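Local coordinates for NLP/P60 family protein (Bacillus cereus ATCC 10987, PDB 3H41) that probably cleaves gamma-D-glutamyl-L-lysine bonds in peptidoglycan peptides as a cysteine peptidase, releasing the dipeptide L-Ala-gamma-D-Glu, at residues V30-N35 / W40-S45. Numbering follows the deposited sequence. Where two conformers were deposited one is given.
Sequences VPSATN and WKWTKS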
loop_
_atom_site.group_PDB
_atom_site.type_symbol
_atom_site.label_atom_id
_atom_site.label_comp_id
_atom_site.label_asym_id
_atom_site.label_seq_id
_atom_site.Cartn_x
_atom_site.Cartn_y
_atom_site.Cartn_z
ATOM N N VAL A 30 10.765 15.184 -6.693
ATOM C CA VAL A 30 9.783 16.262 -6.602
ATOM C C VAL A 30 8.389 15.811 -6.977
ATOM O O VAL A 30 7.448 16.127 -6.248
ATOM C CB VAL A 30 10.237 17.533 -7.381
ATOM C CG1 VAL A 30 9.073 18.528 -7.577
ATOM C CG2 VAL A 30 11.403 18.213 -6.633
ATOM N N PRO A 31 8.238 15.001 -8.053
ATOM C CA PRO A 31 6.872 14.577 -8.407
ATOM C C PRO A 31 6.170 13.638 -7.391
ATOM O O PRO A 31 4.946 13.468 -7.442
ATOM C CB PRO A 31 7.040 13.883 -9.759
ATOM C CG PRO A 31 8.404 14.225 -10.258
ATOM C CD PRO A 31 9.223 14.698 -9.118
ATOM N N SER A 32 6.919 13.095 -6.451
ATOM C CA SER A 32 6.313 12.394 -5.319
ATOM C C SER A 32 5.810 13.325 -4.210
ATOM O O SER A 32 5.021 12.875 -3.341
ATOM C CB SER A 32 7.303 11.353 -4.727
ATOM O OG SER A 32 8.278 11.977 -3.928
ATOM N N ALA A 33 6.279 14.579 -4.198
ATOM C CA ALA A 33 6.090 15.463 -3.027
ATOM C C ALA A 33 5.088 16.599 -3.266
ATOM O O ALA A 33 4.771 17.333 -2.335
ATOM C CB ALA A 33 7.414 16.014 -2.591
ATOM N N THR A 34 4.612 16.736 -4.497
ATOM C CA THR A 34 3.668 17.784 -4.881
ATOM C C THR A 34 2.231 17.328 -4.617
ATOM O O THR A 34 1.981 16.152 -4.337
ATOM C CB THR A 34 3.813 18.122 -6.375
ATOM O OG1 THR A 34 3.723 16.903 -7.168
ATOM C CG2 THR A 34 5.153 18.829 -6.627
ATOM N N ASN A 35 1.295 18.268 -4.726
ATOM C CA ASN A 35 -0.118 17.966 -4.675
ATOM C C ASN A 35 -0.725 18.654 -5.874
ATOM O O ASN A 35 -0.778 19.859 -5.887
ATOM C CB ASN A 35 -0.779 18.482 -3.398
ATOM C CG ASN A 35 -2.228 18.053 -3.299
ATOM O OD1 ASN A 35 -2.816 17.675 -4.283
ATOM N ND2 ASN A 35 -2.802 18.111 -2.112
ATOM N N TRP A 40 3.898 7.912 -11.625
ATOM C CA TRP A 40 4.479 7.279 -12.815
ATOM C C TRP A 40 5.693 8.078 -13.305
ATOM O O TRP A 40 6.736 7.502 -13.622
ATOM C CB TRP A 40 3.466 7.074 -13.949
ATOM C CG TRP A 40 2.352 6.120 -13.650
ATOM C CD1 TRP A 40 1.039 6.387 -13.756
ATOM C CD2 TRP A 40 2.444 4.748 -13.169
ATOM N NE1 TRP A 40 0.299 5.295 -13.422
ATOM C CE2 TRP A 40 1.135 4.278 -13.039
ATOM C CE3 TRP A 40 3.499 3.888 -12.856
ATOM C CZ2 TRP A 40 0.842 3.004 -12.598
ATOM C CZ3 TRP A 40 3.211 2.590 -12.438
ATOM C CH2 TRP A 40 1.888 2.170 -12.295
ATOM N N LYS A 41 5.582 9.398 -13.379
ATOM C CA LYS A 41 6.757 10.211 -13.646
ATOM C C LYS A 41 7.880 9.956 -12.650
ATOM O O LYS A 41 9.035 9.819 -13.051
ATOM C CB LYS A 41 6.445 11.694 -13.625
ATOM C CG LYS A 41 7.646 12.548 -13.995
ATOM C CD LYS A 41 7.406 14.050 -13.755
ATOM C CE LYS A 41 7.125 14.820 -15.009
ATOM N NZ LYS A 41 7.525 16.251 -14.807
ATOM N N TRP A 42 7.559 9.885 -11.360
ATOM C CA TRP A 42 8.591 9.649 -10.351
ATOM C C TRP A 42 9.353 8.339 -10.587
ATOM O O TRP A 42 10.582 8.339 -10.747
ATOM C CB TRP A 42 7.975 9.611 -8.976
ATOM C CG TRP A 42 8.949 9.429 -7.870
ATOM C CD1 TRP A 42 10.120 10.118 -7.685
ATOM C CD2 TRP A 42 8.803 8.579 -6.744
ATOM N NE1 TRP A 42 10.729 9.704 -6.531
ATOM C CE2 TRP A 42 9.940 8.774 -5.921
ATOM C CE3 TRP A 42 7.843 7.618 -6.359
ATOM C CZ2 TRP A 42 10.136 8.059 -4.743
ATOM C CZ3 TRP A 42 8.026 6.931 -5.194
ATOM C CH2 TRP A 42 9.154 7.150 -4.379
ATOM N N THR A 43 8.627 7.234 -10.645
ATOM C CA THR A 43 9.270 5.920 -10.743
ATOM C C THR A 43 9.884 5.661 -12.107
ATOM O O THR A 43 10.974 5.064 -12.219
ATOM C CB THR A 43 8.289 4.770 -10.404
ATOM O OG1 THR A 43 7.122 4.873 -11.215
ATOM C CG2 THR A 43 7.923 4.805 -8.942
ATOM N N LYS A 44 9.214 6.102 -13.162
ATOM C CA LYS A 44 9.690 5.781 -14.499
ATOM C C LYS A 44 10.904 6.643 -14.900
ATOM O O LYS A 44 11.649 6.260 -15.768
ATOM C CB LYS A 44 8.547 5.862 -15.529
ATOM C CG LYS A 44 7.533 4.747 -15.281
ATOM C CD LYS A 44 6.486 4.548 -16.371
ATOM C CE LYS A 44 5.502 3.382 -16.002
ATOM N NZ LYS A 44 6.090 2.111 -15.361
ATOM N N SER A 45 11.102 7.780 -14.239
ATOM C CA SER A 45 12.227 8.675 -14.503
ATOM C C SER A 45 13.538 8.186 -13.870
ATOM O O SER A 45 14.615 8.615 -14.275
ATOM C CB SER A 45 11.927 10.081 -13.981
ATOM O OG SER A 45 11.911 10.153 -12.563
#
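Ser-32 lays its CB over one face of the Trp-42 indole, a CH-pi contact with CB 3.9 Å from the centroid of the five-membered ring and only 15° off the ring normal. The closest ring atom is CD2, 3.7 Å from Ser-32 CB, so the methylene sits above the inner part of the indole, near the bond shared by its two rings. Trp-42 reaches this place with CG anti to the backbone N (chi1 -178°), which carries the indole off its helix toward the turn at 30-33.

The remaining contact is apolar. Pro-31 turns its ring to the helix and meets the aliphatic part of Lys-41 at about a right angle; Pro-31 CG comes within 3.6 Å of Lys-41 CD. The lysine stem leaves its backbone extended, then bends at chi3 (-103°), about the CG-CD bond that lies against the proline. Pro-31 CB also stands 4.4 Å from Trp-42 CB, continuing the greasy strip from the exposed lysine to the buried indole.

The short, weakly bonded helix 30-33 packs against helix 39-45 across a brief linker, and a backbone hydrogen bond between Pro-31 and Asp-38 helps close the turn. The pair is inserted between strands 8-11 and 69-76 of the N-terminal SH3-like sheet, the part of the chain that also supplies substrate-binding Glu-61 and Tyr-96; the Trp-42 side chain lies about 11 Å from the bound alanine.

The polar groups of Ser-32 and Trp-42 share a partner in Asp-29, the residue next before 30-35. It takes the indole NE1 of Trp-42 on its OD1 and the hydroxyl of Ser-32 on its backbone O, so the serine and the indole are also joined through one residue. Farther along, Gln-104 NE2 bonds to the carbonyl oxygens of Ser-32 and Thr-34, anchoring the turn from another part of the chain.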